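PDB 3U55: phosphoribosylaminoimidazole-succinocarboxamide synthase from Pyrococcus horikoshii, which catalyses the ATP-dependent ligation of L-aspartate to the carboxylate of 5-amino-1-(5-phosphoribosyl)imidazole-4-carboxylate, a step of de novo purine biosynthesis that yields SAICAR. Local coordinates for residues 55-60 with 190-195; 63-68 with 153-158; 91-96 with 116-121; 169-174 with 197-202. All coordinates share one frame; numbering follows the deposited sequence.

Overall arrangement
Interactions 1, 3 and 4 are buried, whereas interaction 2 lies partly at the surface, where a lysine bonds to one backbone carbonyl and, through a water, to a second. Interaction 1 uses the C-terminal part of helix 45-62 and interaction 2 the loop directly after it; they touch through Leu60 and Ile65. Interactions 3 and 4 are antiparallel strand pairs of one sheet: strand 84-93 lies next to strand 169-180, and Arg93 and Arg198 share a sulfate ion. Interaction 1 joins helix to loop by apolar contact without a hydrogen bond between the segments. Helix 143-165, which supplies 153-158, lies against the sheet and meets Val92, Leu171 and Phe174 through Asn157.

Interaction 1: 55-60 with 190-195; sequences IFFKLL and DEISPD
Phe56 and Ile192 are the nearest CA pair, 6.6 Å apart. Residues 55-60 are helical throughout, within helix 45-62, while 190-195 form an irregular loop between strands 186-188 and 197-201. No hydrogen bond joins the two segments; their association rests on apolar packing and on ring edges set against backbone carbonyls. Ile192 is the central residue and divides its branches among three partners. Its CG2, placed opposite the backbone N, meets Phe56 CD2 at 3.5 Å, and the same ring carbon has Ile192 O near the ring plane at its edge. The other branch extends (chi2 173°) until CD1 meets Leu60 CD1 tip to tip at 3.5 Å, a tight pair. Phe57 CE1 lies 4.0 Å from that CD1, and the Phe57 ring turns its edge to Asp190 O, 3.3 Å from CZ. With an alanine in place of Phe57, a gap would probably open beside Ile192 CD1 and the Asp190 carbonyl would lose its aromatic neighbour. Some polar groups of the loop pair with one another: Ser193 OG donates to Glu191 OE1 at 2.6 Å from above the carboxylate plane. Lys13, outside both segments, forms salt bridges with Asp190 and Glu191. Ser193 OG also accepts from Asp195 N at 3.1 Å, an ST turn that shapes this strand-connecting loop of the SAICAR synthetase fold where it lies on the helix.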
loop_
_atom_site.group_PDB
_atom_site.type_symbol
_atom_site.label_atom_id
_atom_site.label_comp_id
_atom_site.label_asym_id
_atom_site.label_seq_id
_atom_site.Cartn_x
_atom_site.Cartn_y
_atom_site.Cartn_z
ATOM N N ILE A 55 29.872 9.977 2.409
ATOM C CA ILE A 55 29.924 9.955 3.868
ATOM C C ILE A 55 28.972 8.891 4.442
ATOM O O ILE A 55 29.377 8.066 5.266
ATOM C CB ILE A 55 29.616 11.342 4.478
ATOM C CG1 ILE A 55 30.774 12.312 4.207
ATOM C CG2 ILE A 55 29.361 11.227 5.983
ATOM C CD1 ILE A 55 30.402 13.777 4.318
ATOM N N PHE A 56 27.713 8.916 4.002
ATOM C CA PHE A 56 26.718 7.967 4.497
ATOM C C PHE A 56 27.023 6.522 4.102
ATOM O O PHE A 56 26.907 5.631 4.938
ATOM C CB PHE A 56 25.301 8.366 4.078
ATOM C CG PHE A 56 24.803 9.642 4.725
ATOM C CD1 PHE A 56 24.831 9.802 6.112
ATOM C CD2 PHE A 56 24.274 10.669 3.947
ATOM C CE1 PHE A 56 24.354 10.979 6.710
ATOM C CE2 PHE A 56 23.790 11.837 4.527
ATOM C CZ PHE A 56 23.834 11.998 5.913
ATOM N N PHE A 57 27.410 6.289 2.847
ATOM C CA PHE A 57 27.783 4.933 2.400
ATOM C C PHE A 57 28.922 4.352 3.229
ATOM O O PHE A 57 28.872 3.185 3.625
ATOM C CB PHE A 57 28.180 4.889 0.921
ATOM C CG PHE A 57 27.026 5.028 -0.045
ATOM C CD1 PHE A 57 25.803 4.410 0.198
ATOM C CD2 PHE A 57 27.188 5.751 -1.228
ATOM C CE1 PHE A 57 24.745 4.535 -0.713
ATOM C CE2 PHE A 57 26.141 5.881 -2.144
ATOM C CZ PHE A 57 24.919 5.275 -1.886
ATOM N N LYS A 58 29.951 5.162 3.478
ATOM C CA LYS A 58 31.097 4.714 4.271
ATOM C C LYS A 58 30.683 4.354 5.694
ATOM O O LYS A 58 31.101 3.321 6.221
ATOM C CB LYS A 58 32.208 5.769 4.274
ATOM C CG LYS A 58 33.021 5.804 2.989
ATOM C CD LYS A 58 33.980 6.988 2.980
ATOM C CE LYS A 58 34.943 6.908 1.803
ATOM N NZ LYS A 58 35.769 8.144 1.684
ATOM N N LEU A 59 29.833 5.188 6.298
ATOM C CA LEU A 59 29.302 4.918 7.639
ATOM C C LEU A 59 28.521 3.595 7.699
ATOM O O LEU A 59 28.724 2.779 8.606
ATOM C CB LEU A 59 28.434 6.089 8.123
ATOM C CG LEU A 59 27.611 5.922 9.407
ATOM C CD1 LEU A 59 28.492 5.962 10.654
ATOM C CD2 LEU A 59 26.541 7.009 9.476
ATOM N N LEU A 60 27.638 3.383 6.726
ATOM C CA LEU A 60 26.835 2.155 6.674
ATOM C C LEU A 60 27.693 0.910 6.455
ATOM O O LEU A 60 27.453 -0.137 7.067
ATOM C CB LEU A 60 25.747 2.279 5.605
ATOM C CG LEU A 60 24.723 3.383 5.873
ATOM C CD1 LEU A 60 23.804 3.544 4.677
ATOM C CD2 LEU A 60 23.918 3.068 7.139
ATOM N N ASP A 190 21.558 3.499 -5.381
ATOM C CA ASP A 190 21.149 4.904 -5.525
ATOM C C ASP A 190 22.013 5.846 -4.665
ATOM O O ASP A 190 23.246 5.714 -4.646
ATOM C CB ASP A 190 19.633 5.078 -5.261
ATOM C CG ASP A 190 19.084 6.389 -5.818
ATOM O OD1 ASP A 190 18.527 7.190 -5.035
ATOM O OD2 ASP A 190 19.220 6.630 -7.036
ATOM N N GLU A 191 21.372 6.781 -3.963
ATOM C CA GLU A 191 22.074 7.824 -3.209
ATOM C C GLU A 191 21.489 7.976 -1.810
ATOM O O GLU A 191 20.389 7.484 -1.529
ATOM C CB GLU A 191 21.981 9.172 -3.951
ATOM C CG GLU A 191 20.582 9.793 -3.932
ATOM C CD GLU A 191 20.497 11.148 -4.626
ATOM O OE1 GLU A 191 21.004 12.153 -4.082
ATOM O OE2 GLU A 191 19.897 11.207 -5.716
ATOM N N ILE A 192 22.224 8.663 -0.941
ATOM C CA ILE A 192 21.700 9.082 0.360
ATOM C C ILE A 192 22.124 10.532 0.547
ATOM O O ILE A 192 23.306 10.816 0.753
ATOM C CB ILE A 192 22.216 8.211 1.540
ATOM C CG1 ILE A 192 21.900 6.729 1.319
ATOM C CG2 ILE A 192 21.607 8.688 2.866
ATOM C CD1 ILE A 192 22.528 5.804 2.347
ATOM N N SER A 193 21.157 11.440 0.457
ATOM C CA SER A 193 21.438 12.871 0.417
ATOM C C SER A 193 20.223 13.677 0.869
ATOM O O SER A 193 19.144 13.116 1.076
ATOM C CB SER A 193 21.808 13.283 -1.014
ATOM O OG SER A 193 20.651 13.309 -1.830
ATOM N N PRO A 194 20.384 15.009 1.003
ATOM C CA PRO A 194 19.233 15.856 1.310
ATOM C C PRO A 194 18.160 15.855 0.211
ATOM O O PRO A 194 17.064 16.377 0.429
ATOM C CB PRO A 194 19.859 17.246 1.455
ATOM C CG PRO A 194 21.279 16.980 1.835
ATOM C CD PRO A 194 21.647 15.770 1.046
ATOM N N ASP A 195 18.478 15.290 -0.954
ATOM C CA ASP A 195 17.482 15.037 -2.005
ATOM C C ASP A 195 16.556 13.856 -1.670
ATOM O O ASP A 195 15.380 13.860 -2.044
ATOM C CB ASP A 195 18.166 14.754 -3.355
ATOM C CG ASP A 195 18.342 16.007 -4.217
ATOM O OD1 ASP A 195 18.455 15.860 -5.453
ATOM O OD2 ASP A 195 18.364 17.129 -3.674
#

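Interaction 2: 63-68 with 153-158; sequences HGIKTH and ALKVNE
His63 gives its backbone carbonyl to Lys155 just where helix 45-62 ends in a Schellman motif. The first residue to leave helical phi/psi, it accepts at O from Lys155 NZ at 2.8 Å, with the nitrogen almost in line with the carbonyl bond (168° at the oxygen). The imidazole is turned to its own helix, ND1 bonding to Leu59 O. Gly64, with positive phi, is the C-prime residue of the motif; its N bonds to Glu61 O, and Ile65 N returns to Leu60 O. Ile65 then carries the apolar half of the contact. Its CD1 lies alongside the lysine methylenes, 3.6 Å from Lys155 CD, as the two chains run past each other in opposite directions. Its CG2 meets Val156 CG2 at 4.0 Å, these side chains crossing at about a right angle. Leu60 touches both Ile65 and Val156. Lys155 reaches the carbonyl because it is fully extended: CG stands opposite the backbone N (chi1 177°), and the rest of the chain is extended too. Its ammonium group has a second link through one water, which accepts from Lys155 NZ at 2.7 Å and donates to Gly64 O at 2.9 Å.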
loop_
_atom_site.group_PDB
_atom_site.type_symbol
_atom_site.label_atom_id
_atom_site.label_comp_id
_atom_site.label_asym_id
_atom_site.label_seq_id
_atom_site.Cartn_x
_atom_site.Cartn_y
_atom_site.Cartn_z
ATOM N N HIS A 63 29.205 -0.307 9.515
ATOM C CA HIS A 63 28.194 -0.988 10.314
ATOM C C HIS A 63 27.673 -2.271 9.653
ATOM O O HIS A 63 26.653 -2.816 10.071
ATOM C CB HIS A 63 27.035 -0.032 10.609
ATOM C CG HIS A 63 27.307 0.920 11.729
ATOM N ND1 HIS A 63 28.037 2.077 11.565
ATOM C CD2 HIS A 63 26.949 0.884 13.033
ATOM C CE1 HIS A 63 28.115 2.713 12.720
ATOM N NE2 HIS A 63 27.464 2.010 13.627
ATOM N N GLY A 64 28.372 -2.755 8.627
ATOM C CA GLY A 64 28.037 -4.038 8.002
ATOM C C GLY A 64 26.918 -4.037 6.968
ATOM O O GLY A 64 26.400 -5.101 6.612
ATOM N N ILE A 65 26.548 -2.854 6.478
ATOM C CA ILE A 65 25.567 -2.737 5.392
ATOM C C ILE A 65 26.281 -2.815 4.051
ATOM O O ILE A 65 27.211 -2.047 3.801
ATOM C CB ILE A 65 24.763 -1.397 5.462
ATOM C CG1 ILE A 65 24.070 -1.229 6.821
ATOM C CG2 ILE A 65 23.751 -1.296 4.305
ATOM C CD1 ILE A 65 23.039 -2.301 7.136
ATOM N N LYS A 66 25.852 -3.741 3.192
ATOM C CA LYS A 66 26.380 -3.821 1.832
ATOM C C LYS A 66 25.807 -2.708 0.969
ATOM O O LYS A 66 24.591 -2.606 0.821
ATOM C CB LYS A 66 26.056 -5.175 1.191
ATOM C CG LYS A 66 26.909 -6.322 1.674
ATOM C CD LYS A 66 26.756 -7.535 0.754
ATOM C CE LYS A 66 27.220 -8.799 1.448
ATOM N NZ LYS A 66 26.224 -9.230 2.465
ATOM N N THR A 67 26.684 -1.877 0.406
ATOM C CA THR A 67 26.262 -0.796 -0.485
ATOM C C THR A 67 26.978 -0.899 -1.824
ATOM O O THR A 67 27.989 -1.606 -1.946
ATOM C CB THR A 67 26.527 0.612 0.094
ATOM O OG1 THR A 67 27.907 0.963 -0.083
ATOM C CG2 THR A 67 26.143 0.710 1.571
ATOM N N HIS A 68 26.466 -0.186 -2.820
ATOM C CA HIS A 68 27.074 -0.211 -4.147
ATOM C C HIS A 68 28.325 0.677 -4.263
ATOM O O HIS A 68 28.952 0.725 -5.319
ATOM C CB HIS A 68 26.036 0.065 -5.251
ATOM C CG HIS A 68 25.558 1.487 -5.329
ATOM N ND1 HIS A 68 24.933 1.991 -6.452
ATOM C CD2 HIS A 68 25.594 2.502 -4.432
ATOM C CE1 HIS A 68 24.609 3.255 -6.244
ATOM N NE2 HIS A 68 25.002 3.591 -5.027
ATOM N N ALA A 153 16.761 -1.886 5.522
ATOM C CA ALA A 153 16.258 -0.515 5.616
ATOM C C ALA A 153 16.082 -0.059 7.064
ATOM O O ALA A 153 16.428 1.075 7.406
ATOM C CB ALA A 153 14.939 -0.376 4.850
ATOM N N LEU A 154 15.544 -0.939 7.906
ATOM C CA LEU A 154 15.356 -0.616 9.322
ATOM C C LEU A 154 16.674 -0.483 10.083
ATOM O O LEU A 154 16.786 0.360 10.974
ATOM C CB LEU A 154 14.428 -1.632 10.001
ATOM C CG LEU A 154 12.946 -1.501 9.638
ATOM C CD1 LEU A 154 12.152 -2.676 10.194
ATOM C CD2 LEU A 154 12.359 -0.172 10.123
ATOM N N LYS A 155 17.664 -1.312 9.745
ATOM C CA LYS A 155 19.000 -1.171 10.338
ATOM C C LYS A 155 19.664 0.143 9.899
ATOM O O LYS A 155 20.183 0.893 10.734
ATOM C CB LYS A 155 19.888 -2.381 10.012
ATOM C CG LYS A 155 21.310 -2.247 10.541
ATOM C CD LYS A 155 22.122 -3.521 10.391
ATOM C CE LYS A 155 23.582 -3.233 10.752
ATOM N NZ LYS A 155 24.444 -4.443 10.609
ATOM N N VAL A 156 19.630 0.416 8.594
ATOM C CA VAL A 156 20.095 1.695 8.037
ATOM C C VAL A 156 19.459 2.861 8.783
ATOM O O VAL A 156 20.147 3.815 9.174
ATOM C CB VAL A 156 19.783 1.804 6.521
ATOM C CG1 VAL A 156 20.018 3.234 6.002
ATOM C CG2 VAL A 156 20.624 0.781 5.726
ATOM N N ASN A 157 18.146 2.777 8.985
ATOM C CA ASN A 157 17.433 3.803 9.739
ATOM C C ASN A 157 18.064 4.039 11.108
ATOM O O ASN A 157 18.364 5.177 11.442
ATOM C CB ASN A 157 15.957 3.457 9.870
ATOM C CG ASN A 157 15.146 4.565 10.543
ATOM O OD1 ASN A 157 15.330 5.755 10.270
ATOM N ND2 ASN A 157 14.239 4.167 11.428
ATOM N N GLU A 158 18.284 2.970 11.874
ATOM C CA GLU A 158 18.872 3.099 13.217
ATOM C C GLU A 158 20.235 3.794 13.186
ATOM O O GLU A 158 20.478 4.723 13.962
ATOM C CB GLU A 158 18.971 1.735 13.916
ATOM C CG GLU A 158 17.624 1.125 14.308
ATOM C CD GLU A 158 16.782 2.040 15.191
ATOM O OE1 GLU A 158 15.676 2.444 14.758
ATOM O OE2 GLU A 158 17.231 2.367 16.311
HETATM O O HOH W 1 24.300 -6.023 8.451
#

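Interaction 3: 91-96 with 116-121; sequences VVRNVV and IVELYY. With SO4 (sulfate ion), chain B.
Arg93 and Tyr120 grip one carboxylate oxygen, Glu118 OE1, from opposite faces of its plane. Arg93 NH1 donates to Glu118 OE1 at 3.0 Å as a salt bridge, on the syn side but tilted out of the carboxylate plane, with OE1 nearly in the guanidinium plane; the two flat groups are turned 54° apart. Tyr120 OH donates to Glu118 OE1 at 2.6 Å, from well above the carboxylate. Two donors thus hold the rotation of a buried acid. Arg93 chi1 is -30°, off the staggered positions, and with an extended chi2 it sets CD beside both oxygens of Glu118; the bend at chi3 then turns the guanidinium toward OE1 and the sulfate. Beneath these side chains is an antiparallel ladder joining strands 84-93 and 111-121. Val91 and Glu118 form a hydrogen-bonded pair, with Val91 N to Glu118 O at 2.9 Å and Glu118 N to Val91 O at 2.8 Å; Arg93 and Ile116 form another. Between them lies the non-hydrogen-bonded pair Val92 and Val117, whose side chains point to the other face, where helix 143-165 packs. Val91 CG2 meets Tyr120 CE2 at 3.7 Å. The outer edge of the guanidinium faces a sulfate ion: Arg93 NH2 to sulfate O1 is modelled at 2.5 Å, doubtfully short. Ser99 N and Arg198 also bind that ion, which probably occupies the substrate phosphate site known from related SAICAR synthetases.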
loop_
_atom_site.group_PDB
_atom_site.type_symbol
_atom_site.label_atom_id
_atom_site.label_comp_id
_atom_site.label_asym_id
_atom_site.label_seq_id
_atom_site.Cartn_x
_atom_site.Cartn_y
_atom_site.Cartn_z
ATOM N N VAL A 91 10.784 3.415 1.455
ATOM C CA VAL A 91 10.739 4.619 2.279
ATOM C C VAL A 91 10.602 4.250 3.766
ATOM O O VAL A 91 9.682 3.525 4.144
ATOM C CB VAL A 91 9.583 5.548 1.824
ATOM C CG1 VAL A 91 9.534 6.796 2.683
ATOM C CG2 VAL A 91 9.724 5.903 0.323
ATOM N N VAL A 92 11.520 4.743 4.595
ATOM C CA VAL A 92 11.436 4.550 6.047
ATOM C C VAL A 92 11.062 5.884 6.679
ATOM O O VAL A 92 11.656 6.898 6.353
ATOM C CB VAL A 92 12.766 4.016 6.654
ATOM C CG1 VAL A 92 12.616 3.743 8.159
ATOM C CG2 VAL A 92 13.199 2.734 5.973
ATOM N N ARG A 93 10.083 5.876 7.582
ATOM C CA ARG A 93 9.571 7.121 8.167
ATOM C C ARG A 93 9.538 7.029 9.700
ATOM O O ARG A 93 8.988 6.079 10.267
ATOM C CB ARG A 93 8.177 7.457 7.595
ATOM C CG ARG A 93 7.946 6.953 6.137
ATOM C CD ARG A 93 6.603 7.413 5.525
ATOM N NE ARG A 93 6.701 8.809 5.132
ATOM C CZ ARG A 93 6.596 9.296 3.900
ATOM N NH1 ARG A 93 6.321 8.530 2.839
ATOM N NH2 ARG A 93 6.747 10.595 3.739
ATOM N N ASN A 94 10.148 8.024 10.345
ATOM C CA ASN A 94 10.210 8.139 11.804
ATOM C C ASN A 94 9.270 9.221 12.330
ATOM O O ASN A 94 8.735 9.123 13.448
ATOM C CB ASN A 94 11.633 8.493 12.225
ATOM C CG ASN A 94 12.635 7.433 11.837
ATOM O OD1 ASN A 94 12.488 6.257 12.197
ATOM N ND2 ASN A 94 13.667 7.838 11.106
ATOM N N VAL A 95 9.091 10.256 11.516
ATOM C CA VAL A 95 8.262 11.408 11.847
ATOM C C VAL A 95 7.305 11.622 10.683
ATOM O O VAL A 95 7.689 11.423 9.522
ATOM C CB VAL A 95 9.141 12.662 12.064
ATOM C CG1 VAL A 95 8.293 13.907 12.295
ATOM C CG2 VAL A 95 10.109 12.446 13.222
ATOM N N VAL A 96 6.060 12.001 10.979
ATOM C CA VAL A 96 5.059 12.217 9.922
ATOM C C VAL A 96 5.391 13.462 9.086
ATOM O O VAL A 96 5.587 14.563 9.614
ATOM C CB VAL A 96 3.608 12.291 10.477
ATOM C CG1 VAL A 96 2.625 12.665 9.393
ATOM C CG2 VAL A 96 3.197 10.953 11.108
ATOM N N ILE A 116 7.789 3.396 10.156
ATOM C CA ILE A 116 6.951 2.848 9.082
ATOM C C ILE A 116 7.851 2.561 7.873
ATOM O O ILE A 116 8.712 3.368 7.537
ATOM C CB ILE A 116 5.826 3.850 8.680
ATOM C CG1 ILE A 116 4.758 3.924 9.775
ATOM C CG2 ILE A 116 5.191 3.467 7.327
ATOM C CD1 ILE A 116 3.725 5.032 9.571
ATOM N N VAL A 117 7.661 1.413 7.234
ATOM C CA VAL A 117 8.365 1.124 5.971
ATOM C C VAL A 117 7.317 0.999 4.876
ATOM O O VAL A 117 6.329 0.274 5.034
ATOM C CB VAL A 117 9.232 -0.167 6.048
ATOM C CG1 VAL A 117 9.968 -0.426 4.717
ATOM C CG2 VAL A 117 10.236 -0.078 7.194
ATOM N N GLU A 118 7.523 1.735 3.785
ATOM C CA GLU A 118 6.612 1.708 2.648
ATOM C C GLU A 118 7.371 1.269 1.413
ATOM O O GLU A 118 8.521 1.670 1.202
ATOM C CB GLU A 118 5.990 3.085 2.397
ATOM C CG GLU A 118 5.093 3.582 3.532
ATOM C CD GLU A 118 4.739 5.058 3.412
ATOM O OE1 GLU A 118 5.307 5.767 2.554
ATOM O OE2 GLU A 118 3.901 5.524 4.206
ATOM N N LEU A 119 6.728 0.428 0.611
ATOM C CA LEU A 119 7.305 -0.002 -0.664
ATOM C C LEU A 119 6.564 0.678 -1.799
ATOM O O LEU A 119 5.332 0.706 -1.810
ATOM C CB LEU A 119 7.189 -1.522 -0.821
ATOM C CG LEU A 119 7.770 -2.373 0.316
ATOM C CD1 LEU A 119 7.398 -3.846 0.150
ATOM C CD2 LEU A 119 9.284 -2.206 0.368
ATOM N N TYR A 120 7.324 1.225 -2.745
ATOM C CA TYR A 120 6.763 1.850 -3.938
ATOM C C TYR A 120 7.305 1.157 -5.168
ATOM O O TYR A 120 8.496 0.872 -5.265
ATOM C CB TYR A 120 7.061 3.351 -3.992
ATOM C CG TYR A 120 6.356 4.113 -2.903
ATOM C CD1 TYR A 120 5.090 4.660 -3.117
ATOM C CD2 TYR A 120 6.943 4.265 -1.643
ATOM C CE1 TYR A 120 4.422 5.339 -2.113
ATOM C CE2 TYR A 120 6.286 4.948 -0.630
ATOM C CZ TYR A 120 5.028 5.486 -0.875
ATOM O OH TYR A 120 4.368 6.157 0.123
ATOM N N TYR A 121 6.405 0.856 -6.086
ATOM C CA TYR A 121 6.775 0.227 -7.346
ATOM C C TYR A 121 7.275 1.292 -8.322
ATOM O O TYR A 121 6.530 2.197 -8.685
ATOM C CB TYR A 121 5.562 -0.522 -7.901
ATOM C CG TYR A 121 5.707 -1.052 -9.311
ATOM C CD1 TYR A 121 6.904 -1.618 -9.753
ATOM C CD2 TYR A 121 4.630 -1.012 -10.193
ATOM C CE1 TYR A 121 7.029 -2.116 -11.062
ATOM C CE2 TYR A 121 4.744 -1.508 -11.490
ATOM C CZ TYR A 121 5.941 -2.049 -11.916
ATOM O OH TYR A 121 6.033 -2.538 -13.207
HETATM S S SO4 B . 6.939 11.527 0.151
HETATM O O1 SO4 B . 6.549 11.722 1.536
HETATM O O2 SO4 B . 8.263 12.088 -0.090
HETATM O O3 SO4 B . 6.925 10.090 -0.124
HETATM O O4 SO4 B . 5.990 12.208 -0.721
#

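Interaction 4: 169-174 with 197-202; sequences IILVDF and CRFWDA. With SO4 (sulfate ion), chain B.
Arg198 faces a beta bulge in which Val172 and Asp173 stand opposite one residue: Val172 N donates to Arg198 O at 2.9 Å, and Arg198 N to Asp173 O at 2.8 Å. Arg198 CB touches Val172 CB at 3.6 Å. Extended from CG to NE, the Arg198 chain passes Asp173 OD1 with CG at 3.4 Å and brings CD near Asp173 OD2. NE turns to a salt bridge with Asp211. At the tip, Arg198 NH1 forms a salt bridge with Asp173 OD2 at 2.9 Å on its syn side, the carboxylate standing almost perpendicular (89°) to the guanidinium, and the same nitrogen reaches sulfate O2 at 3.1 Å. NH2 also donates to that oxygen. A methionine here would probably deprive Asp173 and Asp211 of this cationic partner and weaken the hold on the anion. Val172 CG2 sits over the five-membered ring of Trp200, 3.4 Å from its centroid and 13° off the normal, a CH-pi contact. Leu171 CD1 meets Phe199 CE1 at 3.7 Å on the opposite face of the sheet. There Leu171 and Phe199 pack on helix 143-165, and Phe199 also against helix 220-232, while strand 84-93 lines the other edge of strand 169-180.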
loop_
_atom_site.group_PDB
_atom_site.type_symbol
_atom_site.label_atom_id
_atom_site.label_comp_id
_atom_site.label_asym_id
_atom_site.label_seq_id
_atom_site.Cartn_x
_atom_site.Cartn_y
_atom_site.Cartn_z
ATOM N N ILE A 169 20.494 16.764 14.216
ATOM C CA ILE A 169 19.619 16.624 13.042
ATOM C C ILE A 169 18.641 15.456 13.234
ATOM O O ILE A 169 19.074 14.348 13.555
ATOM C CB ILE A 169 20.455 16.377 11.752
ATOM C CG1 ILE A 169 21.435 17.531 11.502
ATOM C CG2 ILE A 169 19.547 16.173 10.532
ATOM C CD1 ILE A 169 22.507 17.216 10.489
ATOM N N ILE A 170 17.354 15.699 13.014
ATOM C CA ILE A 170 16.329 14.667 13.098
ATOM C C ILE A 170 16.128 14.028 11.725
ATOM O O ILE A 170 15.795 14.711 10.760
ATOM C CB ILE A 170 14.986 15.260 13.595
ATOM C CG1 ILE A 170 15.167 15.929 14.969
ATOM C CG2 ILE A 170 13.900 14.188 13.638
ATOM C CD1 ILE A 170 13.947 16.693 15.453
ATOM N N LEU A 171 16.346 12.718 11.644
ATOM C CA LEU A 171 16.044 11.972 10.434
ATOM C C LEU A 171 14.550 11.708 10.396
ATOM O O LEU A 171 14.048 10.821 11.092
ATOM C CB LEU A 171 16.817 10.654 10.397
ATOM C CG LEU A 171 16.609 9.816 9.127
ATOM C CD1 LEU A 171 17.087 10.567 7.875
ATOM C CD2 LEU A 171 17.310 8.480 9.267
ATOM N N VAL A 172 13.843 12.494 9.591
ATOM C CA VAL A 172 12.386 12.412 9.512
ATOM C C VAL A 172 11.927 11.196 8.696
ATOM O O VAL A 172 11.094 10.396 9.153
ATOM C CB VAL A 172 11.804 13.720 8.941
ATOM C CG1 VAL A 172 10.363 13.536 8.491
ATOM C CG2 VAL A 172 11.935 14.853 9.982
ATOM N N ASP A 173 12.472 11.083 7.488
ATOM C CA ASP A 173 12.264 9.923 6.622
ATOM C C ASP A 173 13.388 9.873 5.590
ATOM O O ASP A 173 14.204 10.796 5.515
ATOM C CB ASP A 173 10.866 9.930 5.957
ATOM C CG ASP A 173 10.609 11.162 5.070
ATOM O OD1 ASP A 173 11.466 11.532 4.236
ATOM O OD2 ASP A 173 9.511 11.740 5.185
ATOM N N PHE A 174 13.443 8.791 4.817
ATOM C CA PHE A 174 14.400 8.681 3.710
ATOM C C PHE A 174 13.966 7.598 2.737
ATOM O O PHE A 174 13.167 6.722 3.086
ATOM C CB PHE A 174 15.843 8.438 4.208
ATOM C CG PHE A 174 16.017 7.166 4.983
ATOM C CD1 PHE A 174 16.504 6.022 4.361
ATOM C CD2 PHE A 174 15.692 7.106 6.337
ATOM C CE1 PHE A 174 16.667 4.831 5.067
ATOM C CE2 PHE A 174 15.859 5.917 7.061
ATOM C CZ PHE A 174 16.343 4.771 6.416
ATOM N N CYS A 197 16.314 12.331 1.590
ATOM C CA CYS A 197 15.999 12.251 3.015
ATOM C C CYS A 197 15.296 13.528 3.436
ATOM O O CYS A 197 15.523 14.588 2.848
ATOM C CB CYS A 197 17.272 12.137 3.850
ATOM S SG CYS A 197 18.404 10.789 3.474
ATOM N N ARG A 198 14.456 13.430 4.458
ATOM C CA ARG A 198 14.034 14.624 5.182
ATOM C C ARG A 198 14.868 14.776 6.446
ATOM O O ARG A 198 14.945 13.860 7.274
ATOM C CB ARG A 198 12.532 14.617 5.479
ATOM C CG ARG A 198 11.695 14.970 4.269
ATOM C CD ARG A 198 10.212 15.051 4.597
ATOM N NE ARG A 198 9.443 15.423 3.405
ATOM C CZ ARG A 198 8.938 14.549 2.534
ATOM N NH1 ARG A 198 9.090 13.244 2.720
ATOM N NH2 ARG A 198 8.261 14.978 1.479
ATOM N N PHE A 199 15.528 15.931 6.551
ATOM C CA PHE A 199 16.396 16.282 7.673
ATOM C C PHE A 199 15.857 17.552 8.330
ATOM O O PHE A 199 15.728 18.571 7.661
ATOM C CB PHE A 199 17.815 16.616 7.186
ATOM C CG PHE A 199 18.568 15.478 6.532
ATOM C CD1 PHE A 199 18.612 14.202 7.096
ATOM C CD2 PHE A 199 19.308 15.720 5.378
ATOM C CE1 PHE A 199 19.356 13.183 6.497
ATOM C CE2 PHE A 199 20.055 14.704 4.768
ATOM C CZ PHE A 199 20.078 13.436 5.328
ATOM N N TRP A 200 15.552 17.501 9.628
ATOM C CA TRP A 200 15.112 18.695 10.369
ATOM C C TRP A 200 16.136 19.069 11.435
ATOM O O TRP A 200 16.699 18.194 12.094
ATOM C CB TRP A 200 13.763 18.451 11.055
ATOM C CG TRP A 200 12.570 18.347 10.147
ATOM C CD1 TRP A 200 12.552 18.421 8.779
ATOM C CD2 TRP A 200 11.213 18.106 10.550
ATOM N NE1 TRP A 200 11.272 18.256 8.312
ATOM C CE2 TRP A 200 10.429 18.063 9.376
ATOM C CE3 TRP A 200 10.587 17.922 11.790
ATOM C CZ2 TRP A 200 9.050 17.843 9.402
ATOM C CZ3 TRP A 200 9.208 17.710 11.817
ATOM C CH2 TRP A 200 8.459 17.671 10.630
ATOM N N ASP A 201 16.373 20.367 11.621
ATOM C CA ASP A 201 17.212 20.803 12.738
ATOM C C ASP A 201 16.549 20.372 14.049
ATOM O O ASP A 201 15.345 20.540 14.212
ATOM C CB ASP A 201 17.422 22.318 12.726
ATOM C CG ASP A 201 18.151 22.807 13.967
ATOM O OD1 ASP A 201 19.328 22.452 14.142
ATOM O OD2 ASP A 201 17.539 23.523 14.777
ATOM N N ALA A 202 17.329 19.809 14.971
ATOM C CA ALA A 202 16.772 19.301 16.233
ATOM C C ALA A 202 16.202 20.414 17.108
ATOM O O ALA A 202 15.186 20.226 17.777
ATOM C CB ALA A 202 17.811 18.494 17.007
HETATM S S SO4 B . 6.939 11.527 0.151
HETATM O O1 SO4 B . 6.549 11.722 1.536
HETATM O O2 SO4 B . 8.263 12.088 -0.090
HETATM O O3 SO4 B . 6.925 10.090 -0.124
HETATM O O4 SO4 B . 5.990 12.208 -0.721
#